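Local coordinates for protein alkaline phosphatase D (Bacillus subtilis, PDB 2YEQ) that hydrolyses phosphate esters as a phosphatase and phosphodiesterase of the PhoD family, using an active site that contains iron and calcium, at residues 120-125 with 136-141; 438-443 with 460-465. All coordinates share one frame; numbering follows the deposited sequence.

Interaction 1: 120-125 with 136-141. With FE (Fe (III) ion), chain B.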
ATOM      1  N   ALA A 120      -5.339  -6.261   7.554  1.00 16.58           N
ATOM      2  CA  ALA A 120      -6.026  -5.319   6.709  1.00 16.50           C
ATOM      3  C   ALA A 120      -5.003  -4.837   5.676  1.00 17.44           C
ATOM      4  O   ALA A 120      -3.789  -4.902   5.934  1.00 17.54           O
ATOM      5  CB  ALA A 120      -6.549  -4.122   7.500  1.00 15.20           C
ATOM      6  N   PHE A 121      -5.498  -4.384   4.531  1.00 18.79           N
ATOM      7  CA  PHE A 121      -4.624  -3.688   3.569  1.00 18.16           C
ATOM      8  C   PHE A 121      -5.263  -2.423   3.057  1.00 17.69           C
ATOM      9  O   PHE A 121      -6.491  -2.305   2.928  1.00 17.15           O
ATOM     10  CB  PHE A 121      -4.082  -4.617   2.462  1.00 17.95           C
ATOM     11  CG  PHE A 121      -5.090  -5.108   1.487  1.00 19.27           C
ATOM     12  CD1 PHE A 121      -5.342  -4.408   0.324  1.00 19.39           C
ATOM     13  CD2 PHE A 121      -5.727  -6.337   1.683  1.00 19.79           C
ATOM     14  CE1 PHE A 121      -6.217  -4.885  -0.629  1.00 20.53           C
ATOM     15  CE2 PHE A 121      -6.616  -6.837   0.723  1.00 20.47           C
ATOM     16  CZ  PHE A 121      -6.876  -6.103  -0.421  1.00 20.41           C
ATOM     17  N   ALA A 122      -4.396  -1.448   2.792  1.00 17.24           N
ATOM     18  CA  ALA A 122      -4.827  -0.119   2.453  1.00 15.69           C
ATOM     19  C   ALA A 122      -3.924   0.458   1.357  1.00 14.10           C
ATOM     20  O   ALA A 122      -2.794   0.012   1.181  1.00 13.47           O
ATOM     21  CB  ALA A 122      -4.719   0.754   3.705  1.00 14.70           C
ATOM     22  N   SER A 123      -4.437   1.448   0.654  1.00 16.27           N
ATOM     23  CA  SER A 123      -3.641   2.231  -0.299  1.00 17.40           C
ATOM     24  C   SER A 123      -4.306   3.560  -0.510  1.00 16.86           C
ATOM     25  O   SER A 123      -5.465   3.748  -0.134  1.00 18.08           O
ATOM     26  CB  SER A 123      -3.559   1.475  -1.635  1.00 16.96           C
ATOM     27  OG  SER A 123      -4.829   1.418  -2.238  1.00 18.34           O
ATOM     28  N   CYS A 124      -3.579   4.498  -1.124  1.00 16.93           N
ATOM     29  CA  CYS A 124      -4.184   5.669  -1.776  1.00 15.59           C
ATOM     30  C   CYS A 124      -4.932   6.628  -0.833  1.00 15.75           C
ATOM     31  O   CYS A 124      -6.185   6.690  -0.757  1.00 16.81           O
ATOM     32  CB  CYS A 124      -5.036   5.257  -2.989  1.00 16.00           C
ATOM     33  SG  CYS A 124      -4.069   4.451  -4.365  1.00 18.01           S
ATOM     34  N   GLN A 125      -4.136   7.446  -0.160  1.00 17.64           N
ATOM     35  CA  GLN A 125      -4.643   8.328   0.882  1.00 17.08           C
ATOM     36  C   GLN A 125      -4.391   9.814   0.609  1.00 17.64           C
ATOM     37  O   GLN A 125      -3.903  10.529   1.481  1.00 19.00           O
ATOM     38  CB  GLN A 125      -4.061   7.912   2.234  1.00 17.20           C
ATOM     39  CG  GLN A 125      -2.546   7.847   2.332  1.00 16.85           C
ATOM     40  CD  GLN A 125      -2.084   6.949   3.420  1.00 17.27           C
ATOM     41  OE1 GLN A 125      -2.709   5.907   3.698  1.00 16.37           O
ATOM     42  NE2 GLN A 125      -0.959   7.302   4.042  1.00 16.32           N
ATOM     43  N   LYS A 136      -9.217   5.671  11.634  1.00 20.96           N
ATOM     44  CA  LYS A 136      -9.880   5.675  12.951  1.00 24.56           C
ATOM     45  C   LYS A 136     -10.561   4.335  13.147  1.00 23.97           C
ATOM     46  O   LYS A 136     -10.355   3.676  14.159  1.00 24.35           O
ATOM     47  CB  LYS A 136     -10.908   6.793  13.042  1.00 28.83           C
ATOM     48  CG  LYS A 136     -11.444   6.994  14.462  1.00 36.38           C
ATOM     49  CD  LYS A 136     -12.483   8.087  14.492  1.00 49.44           C
ATOM     50  CE  LYS A 136     -12.948   8.387  15.919  1.00 62.13           C
ATOM     51  NZ  LYS A 136     -12.040   9.335  16.624  1.00 71.62           N
ATOM     52  N   HIS A 137     -11.340   3.911  12.150  1.00 21.40           N
ATOM     53  CA  HIS A 137     -11.971   2.586  12.183  1.00 20.99           C
ATOM     54  C   HIS A 137     -10.977   1.430  12.169  1.00 22.88           C
ATOM     55  O   HIS A 137     -11.159   0.444  12.905  1.00 19.87           O
ATOM     56  CB  HIS A 137     -12.980   2.432  11.037  1.00 21.63           C
ATOM     57  CG  HIS A 137     -14.134   3.382  11.122  1.00 22.59           C
ATOM     58  ND1 HIS A 137     -15.026   3.380  12.181  1.00 23.84           N
ATOM     59  CD2 HIS A 137     -14.538   4.370  10.290  1.00 22.01           C
ATOM     60  CE1 HIS A 137     -15.943   4.310  11.978  1.00 24.56           C
ATOM     61  NE2 HIS A 137     -15.670   4.931  10.839  1.00 25.32           N
ATOM     62  N   MET A 138      -9.912   1.523  11.365  1.00 19.26           N
ATOM     63  CA  MET A 138      -8.978   0.436  11.291  1.00 19.25           C
ATOM     64  C   MET A 138      -8.305   0.194  12.628  1.00 18.93           C
ATOM     65  O   MET A 138      -8.043  -0.952  12.988  1.00 18.96           O
ATOM     66  CB  MET A 138      -7.899   0.689  10.234  1.00 19.85           C
ATOM     67  CG  MET A 138      -7.050  -0.513   9.931  1.00 20.74           C
ATOM     68  SD  MET A 138      -5.625  -0.149   8.875  1.00 21.72           S
ATOM     69  CE  MET A 138      -6.525   0.236   7.392  1.00 19.78           C
ATOM     70  N   ALA A 139      -8.008   1.278  13.345  1.00 21.54           N
ATOM     71  CA  ALA A 139      -7.301   1.201  14.632  1.00 22.46           C
ATOM     72  C   ALA A 139      -8.113   0.418  15.682  1.00 23.37           C
ATOM     73  O   ALA A 139      -7.566  -0.000  16.676  1.00 23.72           O
ATOM     74  CB  ALA A 139      -6.975   2.601  15.152  1.00 21.07           C
ATOM     75  N   LYS A 140      -9.411   0.258  15.455  1.00 25.62           N
ATOM     76  CA  LYS A 140     -10.278  -0.522  16.365  1.00 27.44           C
ATOM     77  C   LYS A 140     -10.413  -2.000  15.955  1.00 30.57           C
ATOM     78  O   LYS A 140     -11.065  -2.776  16.661  1.00 27.31           O
ATOM     79  CB  LYS A 140     -11.654   0.132  16.434  1.00 29.60           C
ATOM     80  CG  LYS A 140     -11.624   1.547  17.031  1.00 33.06           C
ATOM     81  CD  LYS A 140     -12.911   2.281  16.753  1.00 42.19           C
ATOM     82  CE  LYS A 140     -13.204   3.375  17.785  1.00 50.85           C
ATOM     83  NZ  LYS A 140     -14.157   4.392  17.231  1.00 52.98           N
ATOM     84  N   GLU A 141      -9.797  -2.392  14.832  1.00 24.54           N
ATOM     85  CA  GLU A 141      -9.896  -3.762  14.339  1.00 23.68           C
ATOM     86  C   GLU A 141      -8.953  -4.632  15.129  1.00 23.12           C
ATOM     87  O   GLU A 141      -7.969  -4.151  15.675  1.00 22.50           O
ATOM     88  CB  GLU A 141      -9.512  -3.881  12.835  1.00 23.30           C
ATOM     89  CG  GLU A 141     -10.362  -3.061  11.852  1.00 21.73           C
ATOM     90  CD  GLU A 141     -11.619  -3.772  11.370  1.00 25.44           C
ATOM     91  OE1 GLU A 141     -11.953  -4.865  11.889  1.00 25.39           O
ATOM     92  OE2 GLU A 141     -12.280  -3.233  10.468  1.00 23.09           O
TER
HETATM   93 FE    FE B1524      -3.703   6.539  -5.707  1.00 17.60          FE
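Met-138 reaches from the last part of helix 133-138 onto the two alanines of strand 117-122 that face it. Its CG stands anti to the backbone N (chi1 -169°), which sends the chain out from the helix, and the bend at the sulfur turns CE in between the two alanines, 4.1 Å from CB of Ala-122 and 4.4 Å from CB of Ala-120, with SD 4.3 Å from the latter CB. All three residues are buried; Val-146 and Tyr-442 also touch Met-138. Phe-121, between the alanines, directs its ring to the other side of the strand. No hydrogen bond crosses between the segments, and the shared buried surface of 112 Å² is modest. The side turned from the strand is looser: Lys-136 on the helix and Lys-140 in the type I turn from Met-138 to Glu-141, closed by Glu-141 N to Met-138 O at 2.9 Å, are exposed. Cys-124 SG, just beyond the strand, binds the iron at 2.5 Å, alongside Asp-151, Tyr-154 and His-382. The contact joins the first strand and the helix of the beta-alpha-beta unit 117-122, 133-138, 145-148 in a calcineurin-like phosphatase domain.

Interaction 2: 438-443 with 460-465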
ATOM      1  N   ASP A 438     -17.448   1.653  -5.056  1.00 20.35           N
ATOM      2  CA  ASP A 438     -16.646   2.904  -5.162  1.00 20.51           C
ATOM      3  C   ASP A 438     -16.760   3.831  -3.944  1.00 19.63           C
ATOM      4  O   ASP A 438     -16.767   5.035  -4.092  1.00 17.91           O
ATOM      5  CB  ASP A 438     -17.024   3.661  -6.437  1.00 21.88           C
ATOM      6  CG  ASP A 438     -16.038   4.755  -6.796  1.00 22.48           C
ATOM      7  OD1 ASP A 438     -14.852   4.653  -6.406  1.00 23.09           O
ATOM      8  OD2 ASP A 438     -16.489   5.723  -7.445  1.00 26.29           O
ATOM      9  N   TYR A 439     -16.844   3.245  -2.749  1.00 19.48           N
ATOM     10  CA  TYR A 439     -16.736   3.990  -1.491  1.00 20.04           C
ATOM     11  C   TYR A 439     -15.332   3.812  -0.933  1.00 18.16           C
ATOM     12  O   TYR A 439     -14.694   2.801  -1.162  1.00 18.30           O
ATOM     13  CB  TYR A 439     -17.731   3.460  -0.459  1.00 20.89           C
ATOM     14  CG  TYR A 439     -19.196   3.694  -0.804  1.00 20.28           C
ATOM     15  CD1 TYR A 439     -19.659   4.944  -1.110  1.00 21.31           C
ATOM     16  CD2 TYR A 439     -20.115   2.634  -0.783  1.00 23.06           C
ATOM     17  CE1 TYR A 439     -20.988   5.153  -1.416  1.00 23.37           C
ATOM     18  CE2 TYR A 439     -21.440   2.830  -1.084  1.00 21.71           C
ATOM     19  CZ  TYR A 439     -21.866   4.081  -1.389  1.00 23.79           C
ATOM     20  OH  TYR A 439     -23.186   4.290  -1.691  1.00 27.19           O
ATOM     21  N   ARG A 440     -14.888   4.781  -0.138  1.00 19.73           N
ATOM     22  CA  ARG A 440     -13.571   4.720   0.493  1.00 17.12           C
ATOM     23  C   ARG A 440     -13.563   3.759   1.675  1.00 17.89           C
ATOM     24  O   ARG A 440     -14.611   3.445   2.266  1.00 18.20           O
ATOM     25  CB  ARG A 440     -13.132   6.113   0.933  1.00 17.44           C
ATOM     26  CG  ARG A 440     -13.289   7.214  -0.115  1.00 17.71           C
ATOM     27  CD  ARG A 440     -12.232   7.109  -1.213  1.00 19.27           C
ATOM     28  NE  ARG A 440     -12.456   6.000  -2.149  1.00 19.42           N
ATOM     29  CZ  ARG A 440     -13.448   5.901  -3.023  1.00 20.01           C
ATOM     30  NH1 ARG A 440     -14.382   6.833  -3.116  1.00 21.64           N
ATOM     31  NH2 ARG A 440     -13.498   4.841  -3.829  1.00 25.05           N
ATOM     32  N   GLY A 441     -12.382   3.289   2.024  1.00 17.68           N
ATOM     33  CA  GLY A 441     -12.203   2.365   3.124  1.00 18.55           C
ATOM     34  C   GLY A 441     -10.944   1.537   2.941  1.00 19.89           C
ATOM     35  O   GLY A 441      -9.896   2.034   2.495  1.00 21.15           O
ATOM     36  N   TYR A 442     -11.063   0.261   3.267  1.00 16.97           N
ATOM     37  CA  TYR A 442      -9.948  -0.669   3.265  1.00 16.98           C
ATOM     38  C   TYR A 442     -10.513  -2.080   3.268  1.00 15.82           C
ATOM     39  O   TYR A 442     -11.722  -2.256   3.275  1.00 19.57           O
ATOM     40  CB  TYR A 442      -9.035  -0.466   4.486  1.00 18.44           C
ATOM     41  CG  TYR A 442      -9.710  -0.636   5.837  1.00 20.02           C
ATOM     42  CD1 TYR A 442      -9.792  -1.884   6.463  1.00 21.57           C
ATOM     43  CD2 TYR A 442     -10.252   0.450   6.484  1.00 20.84           C
ATOM     44  CE1 TYR A 442     -10.416  -2.029   7.704  1.00 21.71           C
ATOM     45  CE2 TYR A 442     -10.867   0.334   7.702  1.00 20.93           C
ATOM     46  CZ  TYR A 442     -10.965  -0.906   8.306  1.00 20.98           C
ATOM     47  OH  TYR A 442     -11.573  -0.978   9.535  1.00 23.77           O
ATOM     48  N   VAL A 443      -9.641  -3.065   3.182  1.00 17.83           N
ATOM     49  CA  VAL A 443     -10.034  -4.470   3.060  1.00 17.48           C
ATOM     50  C   VAL A 443      -9.465  -5.229   4.234  1.00 19.01           C
ATOM     51  O   VAL A 443      -8.312  -5.038   4.631  1.00 19.45           O
ATOM     52  CB  VAL A 443      -9.566  -5.099   1.713  1.00 18.84           C
ATOM     53  CG1 VAL A 443      -9.996  -6.537   1.618  1.00 16.71           C
ATOM     54  CG2 VAL A 443     -10.084  -4.280   0.536  1.00 17.34           C
ATOM     55  N   PRO A 460     -19.639   5.929   3.649  1.00 21.74           N
ATOM     56  CA  PRO A 460     -20.337   6.714   2.654  1.00 21.07           C
ATOM     57  C   PRO A 460     -19.605   7.992   2.195  1.00 20.56           C
ATOM     58  O   PRO A 460     -19.884   8.473   1.100  1.00 20.15           O
ATOM     59  CB  PRO A 460     -21.644   7.096   3.361  1.00 21.75           C
ATOM     60  CG  PRO A 460     -21.356   6.935   4.812  1.00 21.13           C
ATOM     61  CD  PRO A 460     -20.437   5.790   4.882  1.00 21.87           C
ATOM     62  N   PHE A 461     -18.718   8.556   3.020  1.00 21.42           N
ATOM     63  CA  PHE A 461     -18.077   9.846   2.693  1.00 20.73           C
ATOM     64  C   PHE A 461     -16.788  10.031   3.482  1.00 20.87           C
ATOM     65  O   PHE A 461     -16.590   9.393   4.507  1.00 20.74           O
ATOM     66  CB  PHE A 461     -19.037  11.039   2.921  1.00 20.84           C
ATOM     67  CG  PHE A 461     -19.553  11.156   4.351  1.00 21.60           C
ATOM     68  CD1 PHE A 461     -18.771  11.734   5.349  1.00 22.59           C
ATOM     69  CD2 PHE A 461     -20.806  10.663   4.696  1.00 25.64           C
ATOM     70  CE1 PHE A 461     -19.227  11.833   6.677  1.00 25.63           C
ATOM     71  CE2 PHE A 461     -21.277  10.753   6.020  1.00 25.42           C
ATOM     72  CZ  PHE A 461     -20.480  11.344   7.010  1.00 24.52           C
ATOM     73  N   VAL A 462     -15.914  10.881   2.950  1.00 21.38           N
ATOM     74  CA  VAL A 462     -14.657  11.275   3.597  1.00 19.30           C
ATOM     75  C   VAL A 462     -14.475  12.809   3.587  1.00 18.49           C
ATOM     76  O   VAL A 462     -13.531  13.315   4.190  1.00 20.34           O
ATOM     77  CB  VAL A 462     -13.405  10.582   2.942  1.00 18.74           C
ATOM     78  CG1 VAL A 462     -13.435   9.097   3.140  1.00 17.45           C
ATOM     79  CG2 VAL A 462     -13.271  10.921   1.452  1.00 18.15           C
ATOM     80  N   THR A 463     -15.373  13.547   2.942  1.00 19.43           N
ATOM     81  CA  THR A 463     -15.255  14.998   2.830  1.00 22.34           C
ATOM     82  C   THR A 463     -15.612  15.707   4.154  1.00 26.45           C
ATOM     83  O   THR A 463     -15.296  16.880   4.329  1.00 24.22           O
ATOM     84  CB  THR A 463     -16.137  15.567   1.682  1.00 24.13           C
ATOM     85  OG1 THR A 463     -17.477  15.052   1.780  1.00 24.88           O
ATOM     86  CG2 THR A 463     -15.564  15.210   0.323  1.00 24.72           C
ATOM     87  N   GLU A 464     -16.293  14.983   5.045  1.00 26.96           N
ATOM     88  CA  GLU A 464     -16.523  15.392   6.431  1.00 28.99           C
ATOM     89  C   GLU A 464     -15.982  14.288   7.320  1.00 25.80           C
ATOM     90  O   GLU A 464     -16.029  13.115   6.953  1.00 23.04           O
ATOM     91  CB  GLU A 464     -18.013  15.557   6.735  1.00 32.56           C
ATOM     92  CG  GLU A 464     -18.790  16.415   5.770  1.00 38.94           C
ATOM     93  CD  GLU A 464     -18.318  17.864   5.742  1.00 48.54           C
ATOM     94  OE1 GLU A 464     -17.750  18.356   6.741  1.00 55.08           O
ATOM     95  OE2 GLU A 464     -18.521  18.520   4.705  1.00 61.28           O
ATOM     96  N   PRO A 465     -15.430  14.643   8.476  1.00 26.60           N
ATOM     97  CA  PRO A 465     -15.045  13.626   9.447  1.00 27.77           C
ATOM     98  C   PRO A 465     -16.267  12.856   9.958  1.00 28.04           C
ATOM     99  O   PRO A 465     -17.395  13.353   9.856  1.00 28.30           O
ATOM    100  CB  PRO A 465     -14.429  14.435  10.595  1.00 29.90           C
ATOM    101  CG  PRO A 465     -14.320  15.803  10.123  1.00 31.11           C
ATOM    102  CD  PRO A 465     -15.267  15.997   9.011  1.00 31.12           C
TER
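Arg-440 and Val-462 meet through their aliphatic parts, where the beta hairpin of strands 440-448 and 451-459 gives way to the loop that follows it. CG1 of Val-462 lies 3.7 Å from CB of Arg-440 and 3.8 Å from its CG, and the two side chains cross at about a right angle. The second Val-462 methyl, CG2, approaches the same Arg-440 CG at 4.0 Å, a two-pronged contact with the root of the arginine. Next to this pair, the Tyr-439 ring brings CD1 to 4.2 Å from the carbonyl O of Pro-460, a looser and oblique approach. No hydrogen bond joins the segments; the backbone pairing of Arg-440 with Met-459 holds the hairpin just before the loop departs.

Farther out, bends at chi2 (-74°) and chi3 (73°) carry the guanidinium away from Val-462 and back toward Asp-438, two residues earlier in the chain. NH2 forms a salt bridge with Asp-438 OD1 at 2.9 Å and also bonds Thr-408 OG1, while NH1 is bound by the carbonyl O of Gly-414. Replacing Arg-440 by an alanine would keep CB against Val-462 but is likely to leave Asp-438 OD1 without its salt-bridge partner, cost Thr-408 and Gly-414 their bonds to the guanidinium, and open a gap where CG lay beside the valine methyls. The second shell fixes both sides: Asn-415 OD1 accepts from Val-462 N, and its ND2 bonds Thr-463 OG1, while the hydroxyl of Tyr-439 is held by Val-496 O. At the salt bridge itself, NH2 of Arg-440 meets OD1 of Asp-438 from above the carboxylate, 42° out of its plane.

Overall arrangement
Both contacts are buried and reach the same mixed sheet, in which strands 117-122 and 440-448 are neighbours; their centres lie about 11 Å apart. Interaction 1 is nearer the middle of the chain, about 11 Å from its centre, against about 17 Å for interaction 2. The first sets helix on strand through purely apolar groups, whereas the second sets a loop against Tyr-439 and Arg-440, with an aliphatic contact backed by a charged network. They are stitched directly together: Phe-121 N lies 2.9 Å from Val-443 O, a probable backbone hydrogen bond, and Glu-141 OE2 lies 2.5 Å from Tyr-442 OH, a probable side-chain hydrogen bond.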